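Long-range contacts in metallo-beta-lactamase domain-containing protein (Enterococcus faecalis, PDB 2AZ4), which binds two zinc ions in a metallo-beta-lactamase fold and is of unproven function, probably acting as a hydrolase, perhaps an RNA-binding exonuclease: residues 49-54 and 71-76; 64-69 and 102-107; 238-243 and 375-380; 257-262 and 348-353. One frame throughout, in Å; residues are numbered along the deposited sequence.

Contact 1 of 4, residues 49-54 and 71-76; sequences DHIETL and LGYEYH
The side chain of Ile51 crosses those of Leu71 and Tyr73 at about a right angle. CD1 of Ile51 meets CD1 of Leu71 at 4.0 Å, while its CG2 lies 4.1 Å from CB of Tyr73 and equally close to CB of Leu71. With CG1 anti to the backbone N (chi1 -169°), the ethyl arm runs to the leucine methyl, and CG2 sits between the two CB atoms. The contact lies on the surface of the metallo-beta-lactamase part of the chain, away from the zinc ions: the start of helix 51-56, with His50 as N-cap, packs on the irregular connection that leads to strand 85-89. Glu52 reaches over from the next position on the helix, its chain bent at chi2, and sets OE2 3.8 Å from CA of Tyr73. Its other oxygen is tied back: NE2 of His50 donates to OE1 of Glu52 over 2.7 Å, the acceptor near the imidazole plane but the N-H...O angle only 133°. That bond probably limits the rotation of the carboxylate. The Tyr73 ring leans edge-to-face on Tyr67, and its OH is hydrogen-bonded to Glu62.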
loop_
_atom_site.group_PDB
_atom_site.type_symbol
_atom_site.label_atom_id
_atom_site.label_comp_id
_atom_site.label_asym_id
_atom_site.label_seq_id
_atom_site.Cartn_x
_atom_site.Cartn_y
_atom_site.Cartn_z
ATOM N N ASP A 49 1.382 -13.652 -16.228
ATOM C CA ASP A 49 0.932 -12.256 -16.116
ATOM C C ASP A 49 1.113 -11.488 -17.420
ATOM O O ASP A 49 1.151 -10.246 -17.425
ATOM C CB ASP A 49 1.719 -11.534 -15.030
ATOM C CG ASP A 49 1.187 -11.803 -13.618
ATOM O OD1 ASP A 49 -0.020 -12.040 -13.436
ATOM O OD2 ASP A 49 1.986 -11.742 -12.667
ATOM N N HIS A 50 1.235 -12.209 -18.526
ATOM C CA HIS A 50 1.245 -11.575 -19.849
ATOM C C HIS A 50 0.022 -10.660 -19.962
ATOM O O HIS A 50 -1.065 -11.011 -19.490
ATOM C CB HIS A 50 1.190 -12.654 -20.934
ATOM C CG HIS A 50 1.372 -12.141 -22.327
ATOM N ND1 HIS A 50 2.474 -12.459 -23.097
ATOM C CD2 HIS A 50 0.587 -11.352 -23.102
ATOM C CE1 HIS A 50 2.359 -11.888 -24.285
ATOM N NE2 HIS A 50 1.230 -11.199 -24.308
ATOM N N ILE A 51 0.201 -9.495 -20.579
ATOM C CA ILE A 51 -0.899 -8.538 -20.742
ATOM C C ILE A 51 -2.198 -9.162 -21.308
ATOM O O ILE A 51 -3.284 -8.918 -20.790
ATOM C CB ILE A 51 -0.456 -7.256 -21.492
ATOM C CG1 ILE A 51 -1.546 -6.169 -21.396
ATOM C CG2 ILE A 51 0.014 -7.572 -22.920
ATOM C CD1 ILE A 51 -1.024 -4.837 -20.909
ATOM N N GLU A 52 -2.074 -10.011 -22.322
ATOM C CA GLU A 52 -3.227 -10.688 -22.935
ATOM C C GLU A 52 -3.991 -11.552 -21.945
ATOM O O GLU A 52 -5.222 -11.593 -21.952
ATOM C CB GLU A 52 -2.762 -11.556 -24.104
ATOM C CG GLU A 52 -3.066 -10.972 -25.476
ATOM C CD GLU A 52 -2.095 -9.890 -25.902
ATOM O OE1 GLU A 52 -0.878 -10.036 -25.627
ATOM O OE2 GLU A 52 -2.548 -8.899 -26.532
ATOM N N THR A 53 -3.248 -12.247 -21.096
ATOM C CA THR A 53 -3.820 -13.111 -20.084
ATOM C C THR A 53 -4.614 -12.262 -19.103
ATOM O O THR A 53 -5.749 -12.600 -18.766
ATOM C CB THR A 53 -2.709 -13.931 -19.378
ATOM O OG1 THR A 53 -1.976 -14.661 -20.373
ATOM C CG2 THR A 53 -3.286 -14.913 -18.371
ATOM N N LEU A 54 -4.016 -11.149 -18.679
ATOM C CA LEU A 54 -4.653 -10.214 -17.758
ATOM C C LEU A 54 -5.870 -9.536 -18.386
ATOM O O LEU A 54 -6.881 -9.348 -17.722
ATOM C CB LEU A 54 -3.646 -9.168 -17.236
ATOM C CG LEU A 54 -2.415 -9.647 -16.436
ATOM C CD1 LEU A 54 -1.551 -8.444 -16.075
ATOM C CD2 LEU A 54 -2.804 -10.417 -15.191
ATOM N N LEU A 71 4.715 -4.384 -25.928
ATOM C CA LEU A 71 3.982 -5.568 -25.472
ATOM C C LEU A 71 3.125 -6.173 -26.590
ATOM O O LEU A 71 2.720 -7.338 -26.515
ATOM C CB LEU A 71 3.097 -5.229 -24.256
ATOM C CG LEU A 71 3.790 -4.811 -22.947
ATOM C CD1 LEU A 71 2.760 -4.249 -21.937
ATOM C CD2 LEU A 71 4.587 -5.964 -22.336
ATOM N N GLY A 72 2.851 -5.389 -27.625
ATOM C CA GLY A 72 2.069 -5.884 -28.751
ATOM C C GLY A 72 0.606 -6.098 -28.412
ATOM O O GLY A 72 -0.078 -6.906 -29.052
ATOM N N TYR A 73 0.124 -5.371 -27.404
ATOM C CA TYR A 73 -1.290 -5.388 -27.057
ATOM C C TYR A 73 -2.015 -4.527 -28.082
ATOM O O TYR A 73 -1.527 -3.465 -28.455
ATOM C CB TYR A 73 -1.484 -4.836 -25.641
ATOM C CG TYR A 73 -2.857 -4.284 -25.374
ATOM C CD1 TYR A 73 -3.916 -5.135 -25.056
ATOM C CD2 TYR A 73 -3.104 -2.912 -25.450
ATOM C CE1 TYR A 73 -5.189 -4.634 -24.815
ATOM C CE2 TYR A 73 -4.374 -2.402 -25.217
ATOM C CZ TYR A 73 -5.404 -3.267 -24.886
ATOM O OH TYR A 73 -6.659 -2.773 -24.654
ATOM N N GLU A 74 -3.166 -4.989 -28.550
ATOM C CA GLU A 74 -3.967 -4.201 -29.489
ATOM C C GLU A 74 -5.282 -3.796 -28.829
ATOM O O GLU A 74 -6.108 -4.659 -28.499
ATOM C CB GLU A 74 -4.235 -4.991 -30.782
ATOM C CG GLU A 74 -4.670 -4.087 -31.956
ATOM C CD GLU A 74 -4.507 -4.749 -33.329
ATOM O OE1 GLU A 74 -4.557 -6.004 -33.420
ATOM O OE2 GLU A 74 -4.326 -3.995 -34.322
ATOM N N TYR A 75 -5.457 -2.491 -28.617
ATOM C CA TYR A 75 -6.672 -1.978 -27.988
ATOM C C TYR A 75 -7.910 -2.171 -28.843
ATOM O O TYR A 75 -7.920 -1.807 -30.019
ATOM C CB TYR A 75 -6.566 -0.494 -27.636
ATOM C CG TYR A 75 -7.878 0.076 -27.129
ATOM C CD1 TYR A 75 -8.293 -0.135 -25.815
ATOM C CD2 TYR A 75 -8.713 0.797 -27.970
ATOM C CE1 TYR A 75 -9.498 0.371 -25.352
ATOM C CE2 TYR A 75 -9.911 1.295 -27.525
ATOM C CZ TYR A 75 -10.298 1.089 -26.219
ATOM O OH TYR A 75 -11.491 1.611 -25.786
ATOM N N HIS A 76 -8.945 -2.718 -28.215
ATOM C CA HIS A 76 -10.284 -2.750 -28.792
ATOM C C HIS A 76 -11.332 -2.259 -27.800
ATOM O O HIS A 76 -11.415 -2.720 -26.649
ATOM C CB HIS A 76 -10.597 -4.139 -29.364
ATOM C CG HIS A 76 -9.687 -4.517 -30.494
ATOM N ND1 HIS A 76 -9.487 -3.698 -31.588
ATOM C CD2 HIS A 76 -8.868 -5.582 -30.667
ATOM C CE1 HIS A 76 -8.608 -4.258 -32.402
ATOM N NE2 HIS A 76 -8.220 -5.404 -31.869
#

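Contact 2 of 4, residues 64-69 and 102-107; sequences KDLYDP and NYLDPA
The carbonyl oxygen of Tyr103 is approached by three groups of the 64-69 loop. N of Asp68 donates to O of Tyr103 over 2.8 Å at 163°; CA of Tyr67 adds a CH...O contact to it, and the edge of the Tyr67 ring lies close by. With the bond from N of Asp105 to O of Leu66 (3.0 Å), this makes a single beta bridge between Tyr67 and Leu104. It joins two loops of the metallo-beta-lactamase fold, those preceding strands 85-89 and 110-113, whose touching parts run nearly perpendicular. Beside the bridge, CD1 of Leu104 packs on CG of Leu66 at 3.8 Å, and these two leucines also rest on strand 85-89. Each aspartate lies against the proline that follows the other: CG of Asp68 is 3.6 Å from CD of Pro106, and CG of Asp105 is 3.8 Å from CD of Pro69. Asp68 also forms a salt bridge with Arg70, which probably favours its charged form. One water donates to O of Tyr67 and OD2 of Asp105, bridging the loops. The other oxygen of Asp105 closes an Asx turn: N of Ala107 reaches OD1 of Asp105 over 3.1 Å, coming from above the carboxylate plane.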
loop_
_atom_site.group_PDB
_atom_site.type_symbol
_atom_site.label_atom_id
_atom_site.label_comp_id
_atom_site.label_asym_id
_atom_site.label_seq_id
_atom_site.Cartn_x
_atom_site.Cartn_y
_atom_site.Cartn_z
ATOM N N LYS A 64 -6.580 2.484 -24.287
ATOM C CA LYS A 64 -6.036 2.900 -25.569
ATOM C C LYS A 64 -4.805 3.738 -25.331
ATOM O O LYS A 64 -4.851 4.686 -24.547
ATOM C CB LYS A 64 -7.083 3.685 -26.370
ATOM C CG LYS A 64 -6.579 4.200 -27.712
ATOM C CD LYS A 64 -7.613 5.132 -28.347
ATOM C CE LYS A 64 -6.980 6.021 -29.413
ATOM N NZ LYS A 64 -5.945 6.955 -28.856
ATOM N N ASP A 65 -3.718 3.389 -26.025
ATOM C CA ASP A 65 -2.477 4.174 -26.044
ATOM C C ASP A 65 -1.968 4.543 -24.645
ATOM O O ASP A 65 -1.667 5.698 -24.358
ATOM C CB ASP A 65 -2.643 5.424 -26.915
ATOM C CG ASP A 65 -2.645 5.105 -28.410
ATOM O OD1 ASP A 65 -1.782 4.320 -28.888
ATOM O OD2 ASP A 65 -3.514 5.653 -29.123
ATOM N N LEU A 66 -1.905 3.541 -23.780
ATOM C CA LEU A 66 -1.376 3.681 -22.439
ATOM C C LEU A 66 -0.377 2.562 -22.123
ATOM O O LEU A 66 0.652 2.806 -21.482
ATOM C CB LEU A 66 -2.518 3.741 -21.407
ATOM C CG LEU A 66 -2.167 4.307 -20.015
ATOM C CD1 LEU A 66 -1.865 5.796 -20.019
ATOM C CD2 LEU A 66 -3.228 3.998 -18.961
ATOM N N TYR A 67 -0.651 1.341 -22.571
ATOM C CA TYR A 67 0.276 0.248 -22.269
ATOM C C TYR A 67 1.497 0.350 -23.183
ATOM O O TYR A 67 1.401 0.901 -24.274
ATOM C CB TYR A 67 -0.382 -1.130 -22.382
ATOM C CG TYR A 67 -1.497 -1.381 -21.391
ATOM C CD1 TYR A 67 -1.263 -1.332 -20.004
ATOM C CD2 TYR A 67 -2.778 -1.681 -21.827
ATOM C CE1 TYR A 67 -2.290 -1.563 -19.107
ATOM C CE2 TYR A 67 -3.817 -1.914 -20.923
ATOM C CZ TYR A 67 -3.566 -1.858 -19.577
ATOM O OH TYR A 67 -4.585 -2.111 -18.683
ATOM N N ASP A 68 2.641 -0.136 -22.704
ATOM C CA ASP A 68 3.905 -0.113 -23.452
ATOM C C ASP A 68 3.631 -0.759 -24.809
ATOM O O ASP A 68 3.273 -1.917 -24.854
ATOM C CB ASP A 68 4.948 -0.903 -22.644
ATOM C CG ASP A 68 6.360 -0.921 -23.281
ATOM O OD1 ASP A 68 6.548 -0.470 -24.429
ATOM O OD2 ASP A 68 7.291 -1.407 -22.591
ATOM N N PRO A 69 3.786 -0.011 -25.916
ATOM C CA PRO A 69 3.501 -0.587 -27.241
ATOM C C PRO A 69 4.273 -1.868 -27.560
ATOM O O PRO A 69 3.769 -2.716 -28.303
ATOM C CB PRO A 69 3.963 0.505 -28.213
ATOM C CG PRO A 69 4.748 1.451 -27.415
ATOM C CD PRO A 69 4.237 1.383 -26.022
ATOM N N ASN A 102 5.094 -1.570 -14.577
ATOM C CA ASN A 102 6.086 -1.873 -15.620
ATOM C C ASN A 102 5.464 -2.038 -17.001
ATOM O O ASN A 102 6.173 -2.000 -18.015
ATOM C CB ASN A 102 6.921 -3.103 -15.297
ATOM C CG ASN A 102 7.973 -2.843 -14.233
ATOM O OD1 ASN A 102 8.428 -3.780 -13.548
ATOM N ND2 ASN A 102 8.403 -1.612 -14.117
ATOM N N TYR A 103 4.143 -2.208 -17.038
ATOM C CA TYR A 103 3.431 -2.259 -18.327
ATOM C C TYR A 103 3.033 -0.879 -18.854
ATOM O O TYR A 103 2.557 -0.744 -19.991
ATOM C CB TYR A 103 2.189 -3.150 -18.220
ATOM C CG TYR A 103 2.472 -4.637 -18.239
ATOM C CD1 TYR A 103 3.768 -5.144 -18.453
ATOM C CD2 TYR A 103 1.432 -5.547 -18.044
ATOM C CE1 TYR A 103 4.005 -6.540 -18.475
ATOM C CE2 TYR A 103 1.651 -6.915 -18.075
ATOM C CZ TYR A 103 2.925 -7.410 -18.284
ATOM O OH TYR A 103 3.097 -8.788 -18.301
ATOM N N LEU A 104 3.196 0.139 -18.024
ATOM C CA LEU A 104 2.918 1.512 -18.442
ATOM C C LEU A 104 3.949 1.976 -19.472
ATOM O O LEU A 104 5.146 1.917 -19.229
ATOM C CB LEU A 104 2.892 2.470 -17.244
ATOM C CG LEU A 104 2.552 3.942 -17.573
ATOM C CD1 LEU A 104 1.159 4.161 -18.257
ATOM C CD2 LEU A 104 2.735 4.888 -16.377
ATOM N N ASP A 105 3.467 2.420 -20.625
ATOM C CA ASP A 105 4.295 3.062 -21.649
ATOM C C ASP A 105 5.405 3.963 -21.044
ATOM O O ASP A 105 5.115 4.969 -20.399
ATOM C CB ASP A 105 3.378 3.879 -22.563
ATOM C CG ASP A 105 4.072 4.406 -23.798
ATOM O OD1 ASP A 105 5.307 4.330 -23.856
ATOM O OD2 ASP A 105 3.372 4.948 -24.690
ATOM N N PRO A 106 6.687 3.596 -21.257
ATOM C CA PRO A 106 7.848 4.389 -20.815
ATOM C C PRO A 106 7.741 5.881 -21.120
ATOM O O PRO A 106 8.208 6.699 -20.322
ATOM C CB PRO A 106 9.028 3.777 -21.600
ATOM C CG PRO A 106 8.555 2.437 -22.041
ATOM C CD PRO A 106 7.076 2.351 -21.948
ATOM N N ALA A 107 7.140 6.232 -22.258
ATOM C CA ALA A 107 6.926 7.640 -22.646
ATOM C C ALA A 107 5.874 8.380 -21.807
ATOM O O ALA A 107 5.839 9.612 -21.770
ATOM C CB ALA A 107 6.585 7.732 -24.138
HETATM O O HOH W 1 0.967 3.447 -25.276
HETATM O O HOH W 2 7.098 -3.034 -20.644
#

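Contact 3 of 4, residues 238-243 and 375-380; sequences EDLVQH and VRLACS
Helix 237-249 packs here on the chain that continues from strand 373-376, an outermost strand of the six-stranded parallel sheet. Two leucines that cross at a slant carry this alpha/beta contact, CG of Leu240 lying 3.8 Å from CG of Leu377. In both, CG is anti to the backbone N (chi1 -170° in Leu240, -171° in Leu377), which extends each side chain into the interface. The branches then separate. CD2 of Leu377 turns to the helix backbone, 3.6 Å from O of Leu240, whereas CD1 of Leu377 touches CB of His243 one turn further along. In the reverse direction, CD1 of Leu240 lies against the backbone of its partner, 3.5 Å from O of Leu377. That carbonyl accepts a hydrogen bond from OG of Ser348, so its polar need is met although a methyl lies against it. ND1 of His243 is hydrogen-bonded to Arg246, while its CB carries the contact with Leu377. Beyond the strand the chain heads toward the zinc site, and the side chain of Cys379 is about 10 Å from that of the zinc ligand His167 at their nearest atoms. CD1 of Leu240 ends 3.6 Å from CB of Cys379.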
loop_
_atom_site.group_PDB
_atom_site.type_symbol
_atom_site.label_atom_id
_atom_site.label_comp_id
_atom_site.label_asym_id
_atom_site.label_seq_id
_atom_site.Cartn_x
_atom_site.Cartn_y
_atom_site.Cartn_z
ATOM N N GLU A 238 0.712 4.222 17.620
ATOM C CA GLU A 238 1.303 4.526 18.926
ATOM C C GLU A 238 0.954 3.485 19.989
ATOM O O GLU A 238 1.815 3.093 20.775
ATOM C CB GLU A 238 0.879 5.922 19.413
ATOM C CG GLU A 238 1.523 6.366 20.762
ATOM C CD GLU A 238 3.061 6.378 20.753
ATOM O OE1 GLU A 238 3.663 6.600 19.670
ATOM O OE2 GLU A 238 3.674 6.171 21.840
ATOM N N ASP A 239 -0.316 3.073 20.018
ATOM C CA ASP A 239 -0.794 2.023 20.902
ATOM C C ASP A 239 -0.088 0.693 20.580
ATOM O O ASP A 239 0.308 -0.038 21.488
ATOM C CB ASP A 239 -2.315 1.882 20.769
ATOM C CG ASP A 239 -2.926 0.964 21.830
ATOM O OD1 ASP A 239 -2.537 1.051 23.007
ATOM O OD2 ASP A 239 -3.805 0.145 21.496
ATOM N N LEU A 240 0.073 0.383 19.291
ATOM C CA LEU A 240 0.803 -0.819 18.881
ATOM C C LEU A 240 2.210 -0.881 19.510
ATOM O O LEU A 240 2.600 -1.922 20.071
ATOM C CB LEU A 240 0.889 -0.900 17.352
ATOM C CG LEU A 240 1.426 -2.223 16.791
ATOM C CD1 LEU A 240 0.696 -2.567 15.524
ATOM C CD2 LEU A 240 2.952 -2.150 16.542
ATOM N N VAL A 241 2.965 0.219 19.426
ATOM C CA VAL A 241 4.352 0.218 19.948
ATOM C C VAL A 241 4.415 0.105 21.486
ATOM O O VAL A 241 5.321 -0.547 22.010
ATOM C CB VAL A 241 5.203 1.408 19.446
ATOM C CG1 VAL A 241 6.637 1.311 20.010
ATOM C CG2 VAL A 241 5.274 1.367 17.938
ATOM N N GLN A 242 3.460 0.717 22.184
ATOM C CA GLN A 242 3.355 0.589 23.658
ATOM C C GLN A 242 3.092 -0.851 24.089
ATOM O O GLN A 242 3.673 -1.336 25.073
ATOM C CB GLN A 242 2.267 1.525 24.204
ATOM C CG GLN A 242 2.589 3.031 23.942
ATOM C CD GLN A 242 3.806 3.490 24.715
ATOM O OE1 GLN A 242 4.770 3.987 24.142
ATOM N NE2 GLN A 242 3.769 3.311 26.019
ATOM N N HIS A 243 2.238 -1.542 23.334
ATOM C CA HIS A 243 2.012 -2.972 23.532
ATOM C C HIS A 243 3.299 -3.782 23.315
ATOM O O HIS A 243 3.632 -4.655 24.122
ATOM C CB HIS A 243 0.882 -3.477 22.619
ATOM C CG HIS A 243 -0.490 -3.302 23.193
ATOM N ND1 HIS A 243 -0.927 -4.005 24.297
ATOM C CD2 HIS A 243 -1.540 -2.545 22.790
ATOM C CE1 HIS A 243 -2.178 -3.671 24.567
ATOM N NE2 HIS A 243 -2.576 -2.792 23.665
ATOM N N VAL A 375 1.930 -14.053 18.746
ATOM C CA VAL A 375 1.111 -12.912 19.123
ATOM C C VAL A 375 0.824 -12.075 17.906
ATOM O O VAL A 375 1.740 -11.590 17.253
ATOM C CB VAL A 375 1.756 -12.072 20.252
ATOM C CG1 VAL A 375 0.923 -10.819 20.537
ATOM C CG2 VAL A 375 1.854 -12.900 21.515
ATOM N N ARG A 376 -0.460 -11.934 17.600
ATOM C CA ARG A 376 -0.901 -11.057 16.552
ATOM C C ARG A 376 -0.995 -9.621 17.080
ATOM O O ARG A 376 -1.805 -9.309 17.969
ATOM C CB ARG A 376 -2.234 -11.528 15.986
ATOM C CG ARG A 376 -2.587 -10.840 14.672
ATOM C CD ARG A 376 -3.856 -11.390 14.045
ATOM N NE ARG A 376 -4.258 -10.518 12.943
ATOM C CZ ARG A 376 -3.825 -10.649 11.691
ATOM N NH1 ARG A 376 -2.991 -11.639 11.376
ATOM N NH2 ARG A 376 -4.226 -9.791 10.754
ATOM N N LEU A 377 -0.139 -8.752 16.550
ATOM C CA LEU A 377 -0.161 -7.351 16.969
ATOM C C LEU A 377 -0.383 -6.502 15.720
ATOM O O LEU A 377 0.566 -6.004 15.110
ATOM C CB LEU A 377 1.134 -6.981 17.728
ATOM C CG LEU A 377 1.224 -5.615 18.433
ATOM C CD1 LEU A 377 0.305 -5.551 19.674
ATOM C CD2 LEU A 377 2.680 -5.312 18.795
ATOM N N ALA A 378 -1.648 -6.383 15.328
ATOM C CA ALA A 378 -2.008 -5.778 14.053
ATOM C C ALA A 378 -2.616 -4.394 14.228
ATOM O O ALA A 378 -3.302 -4.127 15.205
ATOM C CB ALA A 378 -2.970 -6.691 13.270
ATOM N N CYS A 379 -2.368 -3.522 13.266
ATOM C CA CYS A 379 -3.050 -2.238 13.218
ATOM C C CYS A 379 -3.350 -1.930 11.752
ATOM O O CYS A 379 -2.427 -1.742 10.936
ATOM C CB CYS A 379 -2.177 -1.154 13.849
ATOM S SG CYS A 379 -2.948 0.483 13.874
ATOM N N SER A 380 -4.633 -1.923 11.413
ATOM C CA SER A 380 -5.060 -1.704 10.041
ATOM C C SER A 380 -4.529 -0.403 9.452
ATOM O O SER A 380 -4.503 0.635 10.106
ATOM C CB SER A 380 -6.585 -1.721 9.922
ATOM O OG SER A 380 -6.943 -1.556 8.557
#

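Contact 4 of 4, residues 257-262 and 348-353; sequences TFNGYP and SDAQPL
A trans chi1 (-163°) swings the amide of Asn259 across the methyl of Ala350, and a similar torsion in Tyr261 (-171°) sends its ring out alongside Gln351. OD1 of Asn259 is hydrogen-bonded to Gln331. CB of Ala350 sits in the angle made by Asn259 and Gly260, 3.7 Å from ND2 of Asn259 and equally far from O of Gly260. The backbones meet near the C-terminal ends of two neighbouring strands of the parallel sheet, 256-260 and 344-348: N of Ser348 donates to O of Asn259 over 3.0 Å, and CA of Gly260 makes a CH...O contact of 3.2 Å with O of Ser348. Past this point the strands part, and a water fills in, accepting from N of Tyr261 and donating to O of Ser348. Tyr261 and Gln351 point the same way, ring and amide planes 82° apart, with OE1 of Gln351 at the ring edge, 4.2 Å from CE1 of Tyr261. A second water links OH of Tyr261 to OE1 of Gln351. The tyrosine side chain comes to about 4 Å from that of the zinc ligand His94. Asp349, in the loop after strand 344-348, forms a salt bridge with Arg267, and its O is 3.4 Å from CB of Tyr261. Water-mediated bonds at both ends of Tyr261 probably help to hold its ring near the metal centre, about 8 Å from a zinc ion, consistent with a place in the active-site wall.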
loop_
_atom_site.group_PDB
_atom_site.type_symbol
_atom_site.label_atom_id
_atom_site.label_comp_id
_atom_site.label_asym_id
_atom_site.label_seq_id
_atom_site.Cartn_x
_atom_site.Cartn_y
_atom_site.Cartn_z
ATOM N N THR A 257 11.218 -12.071 18.938
ATOM C CA THR A 257 11.407 -11.715 17.538
ATOM C C THR A 257 10.103 -11.163 16.993
ATOM O O THR A 257 9.052 -11.315 17.617
ATOM C CB THR A 257 11.872 -12.934 16.693
ATOM O OG1 THR A 257 10.901 -13.970 16.786
ATOM C CG2 THR A 257 13.202 -13.472 17.205
ATOM N N PHE A 258 10.158 -10.530 15.830
ATOM C CA PHE A 258 8.964 -9.954 15.257
ATOM C C PHE A 258 9.129 -9.871 13.753
ATOM O O PHE A 258 10.210 -10.134 13.226
ATOM C CB PHE A 258 8.720 -8.552 15.849
ATOM C CG PHE A 258 9.602 -7.480 15.255
ATOM C CD1 PHE A 258 9.078 -6.559 14.363
ATOM C CD2 PHE A 258 10.960 -7.416 15.568
ATOM C CE1 PHE A 258 9.894 -5.574 13.797
ATOM C CE2 PHE A 258 11.789 -6.433 15.003
ATOM C CZ PHE A 258 11.252 -5.516 14.130
ATOM N N ASN A 259 8.063 -9.481 13.069
ATOM C CA ASN A 259 8.166 -9.078 11.671
ATOM C C ASN A 259 7.042 -8.120 11.343
ATOM O O ASN A 259 6.015 -8.101 12.033
ATOM C CB ASN A 259 8.199 -10.284 10.735
ATOM C CG ASN A 259 8.716 -9.935 9.312
ATOM O OD1 ASN A 259 9.319 -8.892 9.080
ATOM N ND2 ASN A 259 8.471 -10.819 8.379
ATOM N N GLY A 260 7.248 -7.302 10.314
ATOM C CA GLY A 260 6.232 -6.364 9.889
ATOM C C GLY A 260 6.285 -6.307 8.378
ATOM O O GLY A 260 7.050 -7.038 7.744
ATOM N N TYR A 261 5.478 -5.446 7.792
ATOM C CA TYR A 261 5.456 -5.353 6.342
ATOM C C TYR A 261 6.345 -4.179 5.955
ATOM O O TYR A 261 6.199 -3.130 6.527
ATOM C CB TYR A 261 4.023 -5.202 5.825
ATOM C CG TYR A 261 3.991 -5.334 4.332
ATOM C CD1 TYR A 261 4.125 -6.593 3.729
ATOM C CD2 TYR A 261 3.909 -4.207 3.517
ATOM C CE1 TYR A 261 4.153 -6.727 2.330
ATOM C CE2 TYR A 261 3.929 -4.320 2.130
ATOM C CZ TYR A 261 4.046 -5.588 1.546
ATOM O OH TYR A 261 4.063 -5.722 0.171
ATOM N N PRO A 262 7.281 -4.351 4.999
ATOM C CA PRO A 262 8.331 -3.324 4.796
ATOM C C PRO A 262 7.879 -1.917 4.364
ATOM O O PRO A 262 8.580 -0.935 4.629
ATOM C CB PRO A 262 9.236 -3.941 3.706
ATOM C CG PRO A 262 8.905 -5.381 3.677
ATOM C CD PRO A 262 7.441 -5.467 4.044
ATOM N N SER A 348 3.310 -8.638 13.271
ATOM C CA SER A 348 2.762 -7.282 13.194
ATOM C C SER A 348 2.514 -6.873 11.751
ATOM O O SER A 348 3.309 -6.134 11.131
ATOM C CB SER A 348 3.693 -6.288 13.885
ATOM O OG SER A 348 3.057 -5.035 14.012
ATOM N N ASP A 349 1.397 -7.367 11.220
ATOM C CA ASP A 349 0.998 -7.139 9.832
ATOM C C ASP A 349 1.971 -7.641 8.775
ATOM O O ASP A 349 1.949 -7.191 7.622
ATOM C CB ASP A 349 0.624 -5.672 9.618
ATOM C CG ASP A 349 -0.607 -5.279 10.425
ATOM O OD1 ASP A 349 -1.671 -5.878 10.192
ATOM O OD2 ASP A 349 -0.496 -4.417 11.305
ATOM N N ALA A 350 2.838 -8.578 9.166
ATOM C CA ALA A 350 3.674 -9.268 8.183
ATOM C C ALA A 350 2.851 -10.387 7.527
ATOM O O ALA A 350 1.805 -10.792 8.050
ATOM C CB ALA A 350 4.921 -9.835 8.838
ATOM N N GLN A 351 3.342 -10.882 6.391
ATOM C CA GLN A 351 2.800 -12.092 5.747
ATOM C C GLN A 351 3.251 -13.377 6.458
ATOM O O GLN A 351 4.312 -13.385 7.047
ATOM C CB GLN A 351 3.201 -12.118 4.272
ATOM C CG GLN A 351 2.752 -10.869 3.539
ATOM C CD GLN A 351 2.884 -10.994 2.045
ATOM O OE1 GLN A 351 3.970 -10.807 1.494
ATOM N NE2 GLN A 351 1.776 -11.322 1.373
ATOM N N PRO A 352 2.405 -14.441 6.467
ATOM C CA PRO A 352 1.033 -14.473 5.934
ATOM C C PRO A 352 0.108 -13.571 6.740
ATOM O O PRO A 352 0.208 -13.519 7.977
ATOM C CB PRO A 352 0.618 -15.940 6.086
ATOM C CG PRO A 352 1.507 -16.496 7.123
ATOM C CD PRO A 352 2.798 -15.735 7.050
ATOM N N LEU A 353 -0.793 -12.883 6.054
ATOM C CA LEU A 353 -1.563 -11.795 6.670
ATOM C C LEU A 353 -2.619 -12.271 7.664
ATOM O O LEU A 353 -2.784 -11.697 8.759
ATOM C CB LEU A 353 -2.193 -10.920 5.574
ATOM C CG LEU A 353 -1.512 -9.646 5.027
ATOM C CD1 LEU A 353 -0.043 -9.500 5.335
ATOM C CD2 LEU A 353 -1.752 -9.431 3.535
HETATM O O HOH W 3 4.035 -3.838 9.520
HETATM O O HOH W 4 4.245 -8.500 -0.694
#

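In the fold
The four contacts form two adjoining pairs. Contacts 1 and 2, with centres 11 Å apart, interlock along the chain because their segments alternate; they join through Tyr103, whose OH reaches the backbone of Asp49, and through Ile51 against Tyr67. Contact 4 is nested within the long loop that contact 3 closes, and both reach the six-stranded parallel sheet; their centres are again 11 Å apart, and Asp349 with Cys379 and Leu353 with Arg376 link them. The pairs come in series, the centres of contacts 1 and 3 about 42 Å apart on opposite sides of the chain's centre. Contacts 3 and 4 bring the parallel-sheet part up to the zinc site, consistent with a cleft there, whereas contacts 1 and 2 join metallo-beta-lactamase loops away from the metals.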